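Side-chain contacts in Peptide/nickel transport system substrate-binding protein (Listeria monocytogenes serotype 1/2a, PDB 5KZT), which binds peptides and probably delivers them, outside the cell, to a membrane transporter for uptake: residues L49-K54 and A59-A64; Y76-R81 and S159-P164; Q228-S233 and L237-T242; D253-N258 and S498-Q503. All blocks are in the same frame, centred on the assembly; numbering follows the deposited sequence.

Contact 1. Residues L49-K54 and A59-A64; sequences LYALDK and AIAGAA
Ala59, Leu49 and Tyr50 bury the most surface here, in a short antiparallel beta hairpin formed by strands 50-52 and 58-60. Ala59 is the partner of Ala51 in a hydrogen-bonded pair: Ala51 N donates to Ala59 O over 2.9 Å, in the carbonyl plane, and Ala59 N returns a bond of equal length to Ala51 O from well above the plane of that carbonyl. The two methyls lie on one face of the hairpin, and Asp53 CB extends that patch to Ala59 CB, while its carboxylate turns to Ile57 N in the connecting loop.

Leu49 contributes chiefly its backbone. Its carbonyl oxygen is gripped twice where the chain curls after Ile60, by Ala61 N at 2.8 Å and by Ala63 N at 3.2 Å; the nearer donor stands above the carbonyl plane, the farther one only tilted from it. From CA the leucine side chain sets off away from 59-64; it touches Ile78, Leu80 and Phe161.

Tyr50 and Ile60 form the non-hydrogen-bonded pair, and their CB atoms diverge. CG of Tyr50 stands anti to the carbonyl carbon (chi1 -79°), which lays the ring along the Ala59-Ile60 backbone, with CD2 3.4 Å from Ala59 C. Ile60 CG2 then makes a CH-pi contact over one ring face, 4.1 Å from the centroid and 3.7 Å from Tyr50 CZ.

Contact 2. Residues Y76-R81 and S159-P164; sequences YTIKLR and SLFAFP
Strand 75-79 and helix 157-161 stay well apart as backbones, the closest approach of CA atoms being 11.5 Å between Ile78 and Phe161, and long side chains span the gap. This is a helix-on-sheet contact in which helix 157-161 reaches one face of a four-stranded antiparallel sheet through a single ring, that of Phe161; strand 75-79 is paired there with strands 68-69 and 145-149. Tyr76 and Ile78, two residues apart on the strand, both project toward the helix, and Phe161 answers from the other side. Past Phe161 the chain turns tightly, Phe163 N donating to Leu160 O at 2.8 Å.

All three touching residues are buried, and the contact is purely apolar and fairly light. Trp101 of helix 94-105 and Leu49 of the hairpin pack on Phe161 as well, so the ring belongs to a larger core.

The far rim of the Phe161 ring does the touching. The tyrosine atom CD2 comes in at the edge of this ring, near its plane, whereas the isoleucine methyl CD1 approaches obliquely. The extended end of Ile78 (chi2 168°) carries CD1 out to the meeting point. A single carbon of the phenylalanine meets both strand residues: Phe161 CE2 lies 4.5 Å from Tyr76 CD2 and 4.2 Å from Ile78 CD1.

Contact 3. Residues Q228-S233 and L237-T242; sequences QVVQDS and LNLYNT
Gln228 holds CG between its backbone N and carbonyl carbon (chi1 61°) and runs extended beyond it, while Leu239 keeps CG anti to its carbonyl carbon (chi1 -69°); the two side chains come from opposite directions and meet at the leucine methyl CD1. The motif is a strand-to-helix connection, in which strand 224-229 of a mixed four-stranded sheet passes through a short loop into helix 233-241, and the helix folds back to pack beside the strand end.

Leu239 CD1 is the common point. It lies 3.7 Å from Gln228 OE1, with the other amide atoms slightly farther, and 4.1 Å from Val230 CG2, which it meets tip to tip. The glutamine thus offers the leucine van der Waals contact only. Val245 touches both Gln228 and Leu239, extending the small apolar patch at this largely superficial site.

Asp232 is the N-cap of the helix: its carboxylate caps a backbone N in the first turn and also bonds to the hydroxyl of Thr235. The one hydrogen bond across the contact is an i to i+4 helical bond, Leu237 N to Ser233 O at 2.8 Å, and Leu237 CB lies 3.2 Å from the same Ser233 O. At the other end of the helix one carbonyl serves two donors of a single residue. Asn238 O receives Thr242 N at 3.0 Å and Thr242 OG1 at 2.7 Å, and these two atoms reach it from opposite faces of its plane.

Contact 4. Residues D253-N258 and S498-Q503; sequences DYAAQN and STAYLQ
Ala255 and Ala500 form the close part of this contact, where helix 252-256 lies against the long strand 491-503. With only methyls between them the backbones come near, CA to CA 6.4 Å, and Ala255 CB rests 4.3 Å from Ala500 CB. Both residues are buried, and Leu250 of the neighbouring strand 247-250 packs on Ala255 as well.

Two residues farther along the strand the spacing widens: the CA atoms of Asn258 and Leu502 stand 7.9 Å apart. The leucine bridges the difference. With CG anti to its carbonyl carbon (chi1 -70°), it brings CD2 to 4.2 Å from Asn258 CB, and Leu250, together with Leu237 and Tyr240 of helix 233-241, also packs on the leucine. On the outer side of the helical segment, Asp253 and Gln257 are exposed, and Asp253 forms a salt bridge with Lys312.

Asn258 divides its side chain between these surroundings. Its CB belongs to the packing, but the amide turns back along its own segment, and ND2 donates to Tyr254 O over 2.9 Å. The bond is nearly straight, 169° at the hydrogen, and lies in the planes of both the carbonyl and the amide.

No hydrogen bond crosses between the segments; the strand's backbone is bonded to its neighbours, Ala500 with Leu250 and Thr499 with Val267. Between the two segments the contact is one of carbon atoms only, two alanine methyls and a leucine methyl against the asparagine CB, and dispersion and burial rather than polar pairing bring the pieces together.

Overall arrangement
Along the chain the four contacts come in series, each closing before the next opens, and they fall into two pairs. Contacts 1 and 2 have centres about 7 Å apart and touch directly: Ala64 N and Lys79 O, and Gly62 O and Arg81 N, are probably hydrogen-bonded, tying residues 62-64 to the end of strand 75-79 and just beyond. Contacts 3 and 4, centres about 12 Å apart, are joined where helix 233-241 packs on strand 491-503 and Tyr254. Contacts of one pair lie 33 to 38 Å from those of the other, centre to centre, without touching. Strand 491-503 packs with elements that come much earlier in the sequence, so distant regions build this part of the peptide-binding protein.

Contact 1. Residues L49-K54 and A59-A64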
loop_
_atom_site.group_PDB
_atom_site.type_symbol
_atom_site.label_atom_id
_atom_site.label_comp_id
_atom_site.label_asym_id
_atom_site.label_seq_id
_atom_site.Cartn_x
_atom_site.Cartn_y
_atom_site.Cartn_z
ATOM N N LEU A 49 3.013 15.475 -10.526
ATOM C CA LEU A 49 3.797 16.704 -10.400
ATOM C C LEU A 49 5.207 16.438 -9.890
ATOM O O LEU A 49 6.127 17.126 -10.290
ATOM C CB LEU A 49 3.119 17.714 -9.491
ATOM C CG LEU A 49 1.760 18.209 -9.962
ATOM C CD1 LEU A 49 1.094 18.969 -8.829
ATOM C CD2 LEU A 49 1.882 19.074 -11.207
ATOM N N TYR A 50 5.344 15.440 -9.010
ATOM C CA TYR A 50 6.618 15.059 -8.416
ATOM C C TYR A 50 6.771 13.558 -8.570
ATOM O O TYR A 50 5.797 12.863 -8.788
ATOM C CB TYR A 50 6.651 15.416 -6.931
ATOM C CG TYR A 50 6.928 16.881 -6.633
ATOM C CD1 TYR A 50 5.976 17.862 -6.884
ATOM C CD2 TYR A 50 8.157 17.287 -6.095
ATOM C CE1 TYR A 50 6.237 19.204 -6.616
ATOM C CE2 TYR A 50 8.417 18.611 -5.832
ATOM C CZ TYR A 50 7.452 19.557 -6.089
ATOM O OH TYR A 50 7.755 20.867 -5.831
ATOM N N ALA A 51 7.997 13.083 -8.458
ATOM C CA ALA A 51 8.284 11.674 -8.375
ATOM C C ALA A 51 9.529 11.500 -7.494
ATOM O O ALA A 51 10.436 12.339 -7.545
ATOM C CB ALA A 51 8.496 11.114 -9.776
ATOM N N LEU A 52 9.568 10.439 -6.681
ATOM C CA LEU A 52 10.724 10.163 -5.807
ATOM C C LEU A 52 11.991 9.960 -6.619
ATOM O O LEU A 52 11.988 9.216 -7.589
ATOM C CB LEU A 52 10.474 8.928 -4.917
ATOM C CG LEU A 52 9.794 9.244 -3.572
ATOM C CD1 LEU A 52 8.651 10.222 -3.719
ATOM C CD2 LEU A 52 9.364 7.984 -2.831
ATOM N N ASP A 53 13.054 10.654 -6.215
ATOM C CA ASP A 53 14.363 10.541 -6.828
ATOM C C ASP A 53 15.182 9.400 -6.202
ATOM O O ASP A 53 14.702 8.670 -5.329
ATOM C CB ASP A 53 15.113 11.893 -6.771
ATOM C CG ASP A 53 15.589 12.275 -5.364
ATOM O OD1 ASP A 53 15.579 11.430 -4.446
ATOM O OD2 ASP A 53 15.987 13.446 -5.188
ATOM N N LYS A 54 16.423 9.257 -6.656
ATOM C CA LYS A 54 17.282 8.168 -6.208
ATOM C C LYS A 54 17.553 8.155 -4.697
ATOM O O LYS A 54 17.870 7.113 -4.146
ATOM C CB LYS A 54 18.614 8.185 -6.975
ATOM C CG LYS A 54 19.523 9.361 -6.652
ATOM C CD LYS A 54 20.919 9.105 -7.218
ATOM C CE LYS A 54 21.963 9.987 -6.569
ATOM N NZ LYS A 54 21.851 11.376 -7.066
ATOM N N ALA A 59 10.933 14.893 -6.171
ATOM C CA ALA A 59 11.562 15.855 -7.067
ATOM C C ALA A 59 10.564 16.194 -8.170
ATOM O O ALA A 59 9.743 15.356 -8.568
ATOM C CB ALA A 59 12.825 15.263 -7.655
ATOM N N ILE A 60 10.643 17.411 -8.690
ATOM C CA ILE A 60 9.733 17.803 -9.746
ATOM C C ILE A 60 9.807 16.830 -10.928
ATOM O O ILE A 60 10.889 16.362 -11.295
ATOM C CB ILE A 60 9.905 19.280 -10.191
ATOM C CG1 ILE A 60 11.305 19.566 -10.738
ATOM C CG2 ILE A 60 9.558 20.194 -9.034
ATOM C CD1 ILE A 60 11.447 20.967 -11.294
ATOM N N ALA A 61 8.630 16.480 -11.442
ATOM C CA ALA A 61 8.465 15.565 -12.573
ATOM C C ALA A 61 7.551 16.239 -13.600
ATOM O O ALA A 61 8.059 16.818 -14.554
ATOM C CB ALA A 61 7.913 14.231 -12.111
ATOM N N GLY A 62 6.229 16.234 -13.385
ATOM C CA GLY A 62 5.297 16.949 -14.264
ATOM C C GLY A 62 5.377 18.462 -14.110
ATOM O O GLY A 62 4.955 19.207 -15.008
ATOM N N ALA A 63 5.905 18.920 -12.975
ATOM C CA ALA A 63 6.097 20.335 -12.728
ATOM C C ALA A 63 7.385 20.744 -13.400
ATOM O O ALA A 63 8.397 20.054 -13.250
ATOM C CB ALA A 63 6.173 20.595 -11.233
ATOM N N ALA A 64 7.340 21.856 -14.148
ATOM C CA ALA A 64 8.482 22.343 -14.924
ATOM C C ALA A 64 9.570 22.967 -14.063
ATOM O O ALA A 64 10.722 22.985 -14.459
ATOM C CB ALA A 64 8.029 23.345 -15.986
#

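Contact 2. Residues Y76-R81 and S159-P164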
loop_
_atom_site.group_PDB
_atom_site.type_symbol
_atom_site.label_atom_id
_atom_site.label_comp_id
_atom_site.label_asym_id
_atom_site.label_seq_id
_atom_site.Cartn_x
_atom_site.Cartn_y
_atom_site.Cartn_z
ATOM N N TYR A 76 0.123 27.047 -3.444
ATOM C CA TYR A 76 1.194 26.591 -4.315
ATOM C C TYR A 76 0.844 26.937 -5.761
ATOM O O TYR A 76 -0.172 26.477 -6.292
ATOM C CB TYR A 76 1.378 25.068 -4.165
ATOM C CG TYR A 76 2.064 24.615 -2.873
ATOM C CD1 TYR A 76 1.475 24.822 -1.630
ATOM C CD2 TYR A 76 3.289 23.954 -2.902
ATOM C CE1 TYR A 76 2.092 24.404 -0.461
ATOM C CE2 TYR A 76 3.914 23.538 -1.734
ATOM C CZ TYR A 76 3.302 23.772 -0.519
ATOM O OH TYR A 76 3.888 23.374 0.652
ATOM N N THR A 77 1.684 27.741 -6.401
ATOM C CA THR A 77 1.515 28.108 -7.820
ATOM C C THR A 77 2.563 27.335 -8.638
ATOM O O THR A 77 3.764 27.543 -8.470
ATOM C CB THR A 77 1.666 29.623 -8.016
ATOM O OG1 THR A 77 0.766 30.312 -7.125
ATOM C CG2 THR A 77 1.346 30.027 -9.453
ATOM N N ILE A 78 2.093 26.447 -9.505
ATOM C CA ILE A 78 2.922 25.399 -10.112
ATOM C C ILE A 78 2.872 25.491 -11.625
ATOM O O ILE A 78 1.797 25.421 -12.198
ATOM C CB ILE A 78 2.440 24.002 -9.697
ATOM C CG1 ILE A 78 2.485 23.857 -8.163
ATOM C CG2 ILE A 78 3.300 22.917 -10.336
ATOM C CD1 ILE A 78 1.770 22.643 -7.616
ATOM N N LYS A 79 4.027 25.654 -12.258
ATOM C CA LYS A 79 4.134 25.680 -13.705
ATOM C C LYS A 79 4.346 24.249 -14.162
ATOM O O LYS A 79 5.107 23.516 -13.552
ATOM C CB LYS A 79 5.285 26.581 -14.161
ATOM C CG LYS A 79 5.046 28.032 -13.785
ATOM C CD LYS A 79 6.203 28.925 -14.161
ATOM C CE LYS A 79 6.332 29.084 -15.661
ATOM N NZ LYS A 79 6.618 30.507 -15.969
ATOM N N LEU A 80 3.657 23.869 -15.232
ATOM C CA LEU A 80 3.704 22.507 -15.756
ATOM C C LEU A 80 4.619 22.412 -16.969
ATOM O O LEU A 80 4.796 23.382 -17.689
ATOM C CB LEU A 80 2.306 22.057 -16.147
ATOM C CG LEU A 80 1.265 22.085 -15.038
ATOM C CD1 LEU A 80 -0.087 21.664 -15.592
ATOM C CD2 LEU A 80 1.705 21.177 -13.898
ATOM N N ARG A 81 5.175 21.220 -17.201
ATOM C CA ARG A 81 5.985 20.980 -18.393
ATOM C C ARG A 81 5.154 21.219 -19.656
ATOM O O ARG A 81 4.062 20.690 -19.795
ATOM C CB ARG A 81 6.529 19.545 -18.403
ATOM C CG ARG A 81 7.585 19.269 -17.347
ATOM C CD ARG A 81 8.447 18.091 -17.753
ATOM N NE ARG A 81 9.354 18.482 -18.823
ATOM C CZ ARG A 81 10.594 18.950 -18.651
ATOM N NH1 ARG A 81 11.129 19.084 -17.431
ATOM N NH2 ARG A 81 11.326 19.257 -19.724
ATOM N N SER A 159 5.152 14.573 -1.268
ATOM C CA SER A 159 4.968 13.104 -1.303
ATOM C C SER A 159 3.572 12.728 -1.818
ATOM O O SER A 159 3.401 11.755 -2.567
ATOM C CB SER A 159 5.218 12.482 0.072
ATOM O OG SER A 159 6.531 12.728 0.552
ATOM N N LEU A 160 2.570 13.524 -1.430
ATOM C CA LEU A 160 1.229 13.350 -2.018
ATOM C C LEU A 160 1.260 13.612 -3.520
ATOM O O LEU A 160 0.706 12.819 -4.297
ATOM C CB LEU A 160 0.174 14.211 -1.327
ATOM C CG LEU A 160 0.002 13.954 0.181
ATOM C CD1 LEU A 160 -1.016 14.894 0.819
ATOM C CD2 LEU A 160 -0.409 12.510 0.456
ATOM N N PHE A 161 1.929 14.685 -3.938
ATOM C CA PHE A 161 2.045 14.999 -5.378
ATOM C C PHE A 161 2.748 13.869 -6.164
ATOM O O PHE A 161 2.537 13.711 -7.353
ATOM C CB PHE A 161 2.827 16.286 -5.604
ATOM C CG PHE A 161 2.172 17.541 -5.100
ATOM C CD1 PHE A 161 0.793 17.631 -4.849
ATOM C CD2 PHE A 161 2.952 18.678 -4.918
ATOM C CE1 PHE A 161 0.232 18.822 -4.406
ATOM C CE2 PHE A 161 2.380 19.871 -4.485
ATOM C CZ PHE A 161 1.023 19.938 -4.233
ATOM N N ALA A 162 3.576 13.090 -5.485
ATOM C CA ALA A 162 4.226 11.927 -6.066
ATOM C C ALA A 162 3.406 10.622 -5.954
ATOM O O ALA A 162 3.886 9.554 -6.346
ATOM C CB ALA A 162 5.577 11.744 -5.397
ATOM N N PHE A 163 2.189 10.697 -5.429
ATOM C CA PHE A 163 1.389 9.503 -5.177
ATOM C C PHE A 163 0.317 9.354 -6.269
ATOM O O PHE A 163 -0.289 10.344 -6.672
ATOM C CB PHE A 163 0.764 9.585 -3.781
ATOM C CG PHE A 163 0.191 8.294 -3.311
ATOM C CD1 PHE A 163 1.032 7.285 -2.845
ATOM C CD2 PHE A 163 -1.183 8.051 -3.377
ATOM C CE1 PHE A 163 0.508 6.064 -2.445
ATOM C CE2 PHE A 163 -1.706 6.833 -2.964
ATOM C CZ PHE A 163 -0.852 5.836 -2.507
ATOM N N PRO A 164 0.075 8.122 -6.762
ATOM C CA PRO A 164 -0.785 7.979 -7.949
ATOM C C PRO A 164 -2.179 8.639 -7.946
ATOM O O PRO A 164 -2.630 9.076 -8.995
ATOM C CB PRO A 164 -0.888 6.463 -8.103
ATOM C CG PRO A 164 0.473 6.026 -7.721
ATOM C CD PRO A 164 0.759 6.846 -6.480
#

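Contact 3. Residues Q228-S233 and L237-T242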
loop_
_atom_site.group_PDB
_atom_site.type_symbol
_atom_site.label_atom_id
_atom_site.label_comp_id
_atom_site.label_asym_id
_atom_site.label_seq_id
_atom_site.Cartn_x
_atom_site.Cartn_y
_atom_site.Cartn_z
ATOM N N GLN A 228 5.489 -11.657 -15.127
ATOM C CA GLN A 228 4.602 -12.823 -15.018
ATOM C C GLN A 228 4.280 -13.101 -13.559
ATOM O O GLN A 228 5.100 -12.892 -12.664
ATOM C CB GLN A 228 5.198 -14.043 -15.703
ATOM C CG GLN A 228 6.516 -14.496 -15.135
ATOM C CD GLN A 228 7.089 -15.675 -15.885
ATOM O OE1 GLN A 228 6.518 -16.766 -15.878
ATOM N NE2 GLN A 228 8.233 -15.473 -16.515
ATOM N N VAL A 229 3.071 -13.578 -13.324
ATOM C CA VAL A 229 2.653 -13.969 -11.994
ATOM C C VAL A 229 3.247 -15.319 -11.601
ATOM O O VAL A 229 3.114 -16.300 -12.326
ATOM C CB VAL A 229 1.122 -13.986 -11.884
ATOM C CG1 VAL A 229 0.685 -14.498 -10.519
ATOM C CG2 VAL A 229 0.597 -12.581 -12.129
ATOM N N VAL A 230 3.924 -15.350 -10.458
ATOM C CA VAL A 230 4.515 -16.584 -9.897
ATOM C C VAL A 230 4.184 -16.563 -8.417
ATOM O O VAL A 230 4.418 -15.566 -7.762
ATOM C CB VAL A 230 6.054 -16.643 -10.052
ATOM C CG1 VAL A 230 6.595 -17.945 -9.448
ATOM C CG2 VAL A 230 6.461 -16.542 -11.523
ATOM N N GLN A 231 3.641 -17.655 -7.901
ATOM C CA GLN A 231 3.104 -17.674 -6.541
ATOM C C GLN A 231 3.715 -18.746 -5.660
ATOM O O GLN A 231 3.140 -19.104 -4.618
ATOM C CB GLN A 231 1.606 -17.869 -6.626
ATOM C CG GLN A 231 0.939 -16.761 -7.416
ATOM C CD GLN A 231 -0.552 -16.814 -7.280
ATOM O OE1 GLN A 231 -1.169 -17.803 -7.670
ATOM N NE2 GLN A 231 -1.143 -15.772 -6.684
ATOM N N ASP A 232 4.846 -19.289 -6.097
ATOM C CA ASP A 232 5.616 -20.190 -5.275
ATOM C C ASP A 232 7.096 -20.077 -5.647
ATOM O O ASP A 232 7.457 -19.941 -6.821
ATOM C CB ASP A 232 5.081 -21.621 -5.372
ATOM C CG ASP A 232 5.572 -22.354 -6.590
ATOM O OD1 ASP A 232 4.945 -22.183 -7.649
ATOM O OD2 ASP A 232 6.584 -23.096 -6.485
ATOM N N SER A 233 7.939 -20.120 -4.628
ATOM C CA SER A 233 9.357 -19.833 -4.785
ATOM C C SER A 233 10.089 -20.864 -5.632
ATOM O O SER A 233 11.081 -20.546 -6.280
ATOM C CB SER A 233 10.009 -19.725 -3.407
ATOM O OG SER A 233 9.516 -18.587 -2.735
ATOM N N LEU A 237 12.340 -19.882 -8.653
ATOM C CA LEU A 237 13.753 -20.254 -8.623
ATOM C C LEU A 237 14.193 -21.001 -9.894
ATOM O O LEU A 237 15.252 -20.709 -10.459
ATOM C CB LEU A 237 14.053 -21.082 -7.363
ATOM C CG LEU A 237 15.513 -21.284 -6.973
ATOM C CD1 LEU A 237 16.290 -19.968 -6.975
ATOM C CD2 LEU A 237 15.568 -21.937 -5.600
ATOM N N ASN A 238 13.374 -21.948 -10.352
ATOM C CA ASN A 238 13.661 -22.645 -11.595
ATOM C C ASN A 238 13.731 -21.682 -12.796
ATOM O O ASN A 238 14.569 -21.837 -13.676
ATOM C CB ASN A 238 12.624 -23.731 -11.845
ATOM C CG ASN A 238 12.809 -24.398 -13.178
ATOM O OD1 ASN A 238 13.785 -25.116 -13.381
ATOM N ND2 ASN A 238 11.907 -24.140 -14.108
ATOM N N LEU A 239 12.839 -20.695 -12.827
ATOM C CA LEU A 239 12.833 -19.705 -13.904
ATOM C C LEU A 239 14.103 -18.830 -13.843
ATOM O O LEU A 239 14.711 -18.534 -14.878
ATOM C CB LEU A 239 11.571 -18.852 -13.831
ATOM C CG LEU A 239 10.244 -19.542 -14.175
ATOM C CD1 LEU A 239 9.086 -18.610 -13.878
ATOM C CD2 LEU A 239 10.198 -19.985 -15.636
ATOM N N TYR A 240 14.511 -18.466 -12.633
ATOM C CA TYR A 240 15.744 -17.717 -12.403
ATOM C C TYR A 240 16.988 -18.515 -12.849
ATOM O O TYR A 240 17.868 -17.971 -13.495
ATOM C CB TYR A 240 15.848 -17.344 -10.930
ATOM C CG TYR A 240 17.043 -16.497 -10.550
ATOM C CD1 TYR A 240 18.255 -17.075 -10.192
ATOM C CD2 TYR A 240 16.946 -15.103 -10.514
ATOM C CE1 TYR A 240 19.350 -16.297 -9.831
ATOM C CE2 TYR A 240 18.036 -14.316 -10.153
ATOM C CZ TYR A 240 19.233 -14.921 -9.829
ATOM O OH TYR A 240 20.279 -14.124 -9.448
ATOM N N ASN A 241 17.040 -19.799 -12.497
ATOM C CA ASN A 241 18.185 -20.660 -12.844
ATOM C C ASN A 241 18.242 -21.054 -14.299
ATOM O O ASN A 241 19.297 -21.496 -14.754
ATOM C CB ASN A 241 18.154 -21.946 -12.018
ATOM C CG ASN A 241 18.401 -21.699 -10.552
ATOM O OD1 ASN A 241 19.099 -20.776 -10.185
ATOM N ND2 ASN A 241 17.831 -22.537 -9.706
ATOM N N THR A 242 17.114 -20.953 -15.010
ATOM C CA THR A 242 17.069 -21.162 -16.461
ATOM C C THR A 242 17.056 -19.840 -17.232
ATOM O O THR A 242 16.771 -19.843 -18.416
ATOM C CB THR A 242 15.890 -22.076 -16.882
ATOM O OG1 THR A 242 14.648 -21.553 -16.407
ATOM C CG2 THR A 242 16.086 -23.457 -16.327
#

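Contact 4. Residues D253-N258 and S498-Q503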
loop_
_atom_site.group_PDB
_atom_site.type_symbol
_atom_site.label_atom_id
_atom_site.label_comp_id
_atom_site.label_asym_id
_atom_site.label_seq_id
_atom_site.Cartn_x
_atom_site.Cartn_y
_atom_site.Cartn_z
ATOM N N ASP A 253 11.826 -21.778 3.546
ATOM C CA ASP A 253 13.057 -22.546 3.325
ATOM C C ASP A 253 13.834 -22.154 2.063
ATOM O O ASP A 253 15.047 -22.308 2.031
ATOM C CB ASP A 253 12.770 -24.056 3.329
ATOM C CG ASP A 253 12.178 -24.523 4.634
ATOM O OD1 ASP A 253 12.618 -24.047 5.706
ATOM O OD2 ASP A 253 11.252 -25.363 4.597
ATOM N N TYR A 254 13.161 -21.651 1.037
ATOM C CA TYR A 254 13.865 -21.170 -0.147
ATOM C C TYR A 254 14.754 -19.949 0.150
ATOM O O TYR A 254 15.816 -19.796 -0.447
ATOM C CB TYR A 254 12.895 -20.842 -1.279
ATOM C CG TYR A 254 12.287 -22.056 -1.913
ATOM C CD1 TYR A 254 12.979 -22.760 -2.905
ATOM C CD2 TYR A 254 11.023 -22.515 -1.538
ATOM C CE1 TYR A 254 12.432 -23.883 -3.506
ATOM C CE2 TYR A 254 10.463 -23.636 -2.140
ATOM C CZ TYR A 254 11.177 -24.313 -3.121
ATOM O OH TYR A 254 10.647 -25.428 -3.727
ATOM N N ALA A 255 14.317 -19.082 1.058
ATOM C CA ALA A 255 15.139 -17.950 1.481
ATOM C C ALA A 255 16.325 -18.479 2.288
ATOM O O ALA A 255 17.490 -18.165 1.990
ATOM C CB ALA A 255 14.330 -16.978 2.314
ATOM N N ALA A 256 16.015 -19.304 3.293
ATOM C CA ALA A 256 17.024 -19.843 4.194
ATOM C C ALA A 256 18.085 -20.647 3.455
ATOM O O ALA A 256 19.259 -20.566 3.804
ATOM C CB ALA A 256 16.375 -20.688 5.272
ATOM N N GLN A 257 17.671 -21.392 2.429
ATOM C CA GLN A 257 18.601 -22.185 1.597
ATOM C C GLN A 257 19.457 -21.361 0.634
ATOM O O GLN A 257 20.435 -21.879 0.080
ATOM C CB GLN A 257 17.841 -23.219 0.766
ATOM C CG GLN A 257 17.364 -24.407 1.549
ATOM C CD GLN A 257 18.512 -25.175 2.124
ATOM O OE1 GLN A 257 18.803 -25.067 3.327
ATOM N NE2 GLN A 257 19.237 -25.899 1.262
ATOM N N ASN A 258 19.076 -20.114 0.404
ATOM C CA ASN A 258 19.790 -19.256 -0.538
ATOM C C ASN A 258 20.378 -18.000 0.108
ATOM O O ASN A 258 20.976 -17.184 -0.586
ATOM C CB ASN A 258 18.869 -18.941 -1.715
ATOM C CG ASN A 258 18.690 -20.146 -2.615
ATOM O OD1 ASN A 258 19.588 -20.474 -3.392
ATOM N ND2 ASN A 258 17.596 -20.865 -2.451
ATOM N N SER A 498 10.157 -7.656 5.585
ATOM C CA SER A 498 11.242 -7.610 4.599
ATOM C C SER A 498 10.969 -8.688 3.556
ATOM O O SER A 498 10.206 -9.623 3.815
ATOM C CB SER A 498 12.609 -7.819 5.255
ATOM O OG SER A 498 13.035 -6.655 5.951
ATOM N N THR A 499 11.596 -8.549 2.383
ATOM C CA THR A 499 11.383 -9.452 1.262
ATOM C C THR A 499 12.754 -9.903 0.763
ATOM O O THR A 499 13.671 -9.088 0.633
ATOM C CB THR A 499 10.599 -8.767 0.123
ATOM O OG1 THR A 499 9.382 -8.217 0.640
ATOM C CG2 THR A 499 10.259 -9.756 -0.970
ATOM N N ALA A 500 12.911 -11.201 0.553
ATOM C CA ALA A 500 14.181 -11.767 0.066
ATOM C C ALA A 500 14.039 -12.155 -1.398
ATOM O O ALA A 500 12.980 -12.620 -1.833
ATOM C CB ALA A 500 14.590 -12.968 0.892
ATOM N N TYR A 501 15.131 -11.991 -2.133
ATOM C CA TYR A 501 15.194 -12.279 -3.559
ATOM C C TYR A 501 16.546 -12.855 -3.913
ATOM O O TYR A 501 17.538 -12.612 -3.214
ATOM C CB TYR A 501 15.060 -11.014 -4.413
ATOM C CG TYR A 501 13.802 -10.192 -4.270
ATOM C CD1 TYR A 501 13.704 -9.208 -3.304
ATOM C CD2 TYR A 501 12.742 -10.357 -5.154
ATOM C CE1 TYR A 501 12.559 -8.420 -3.181
ATOM C CE2 TYR A 501 11.588 -9.585 -5.049
ATOM C CZ TYR A 501 11.507 -8.609 -4.066
ATOM O OH TYR A 501 10.372 -7.840 -3.965
ATOM N N LEU A 502 16.582 -13.620 -4.999
ATOM C CA LEU A 502 17.792 -13.705 -5.795
ATOM C C LEU A 502 17.644 -12.649 -6.864
ATOM O O LEU A 502 16.561 -12.500 -7.434
ATOM C CB LEU A 502 17.981 -15.078 -6.426
ATOM C CG LEU A 502 18.320 -16.256 -5.520
ATOM C CD1 LEU A 502 18.737 -17.441 -6.385
ATOM C CD2 LEU A 502 19.424 -15.932 -4.521
ATOM N N GLN A 503 18.722 -11.903 -7.119
ATOM C CA GLN A 503 18.719 -10.815 -8.086
ATOM C C GLN A 503 19.969 -10.886 -8.932
ATOM O O GLN A 503 21.059 -10.840 -8.383
ATOM C CB GLN A 503 18.690 -9.477 -7.352
ATOM C CG GLN A 503 18.573 -8.267 -8.266
ATOM C CD GLN A 503 18.453 -6.967 -7.484
ATOM O OE1 GLN A 503 17.491 -6.760 -6.748
ATOM N NE2 GLN A 503 19.442 -6.095 -7.632
#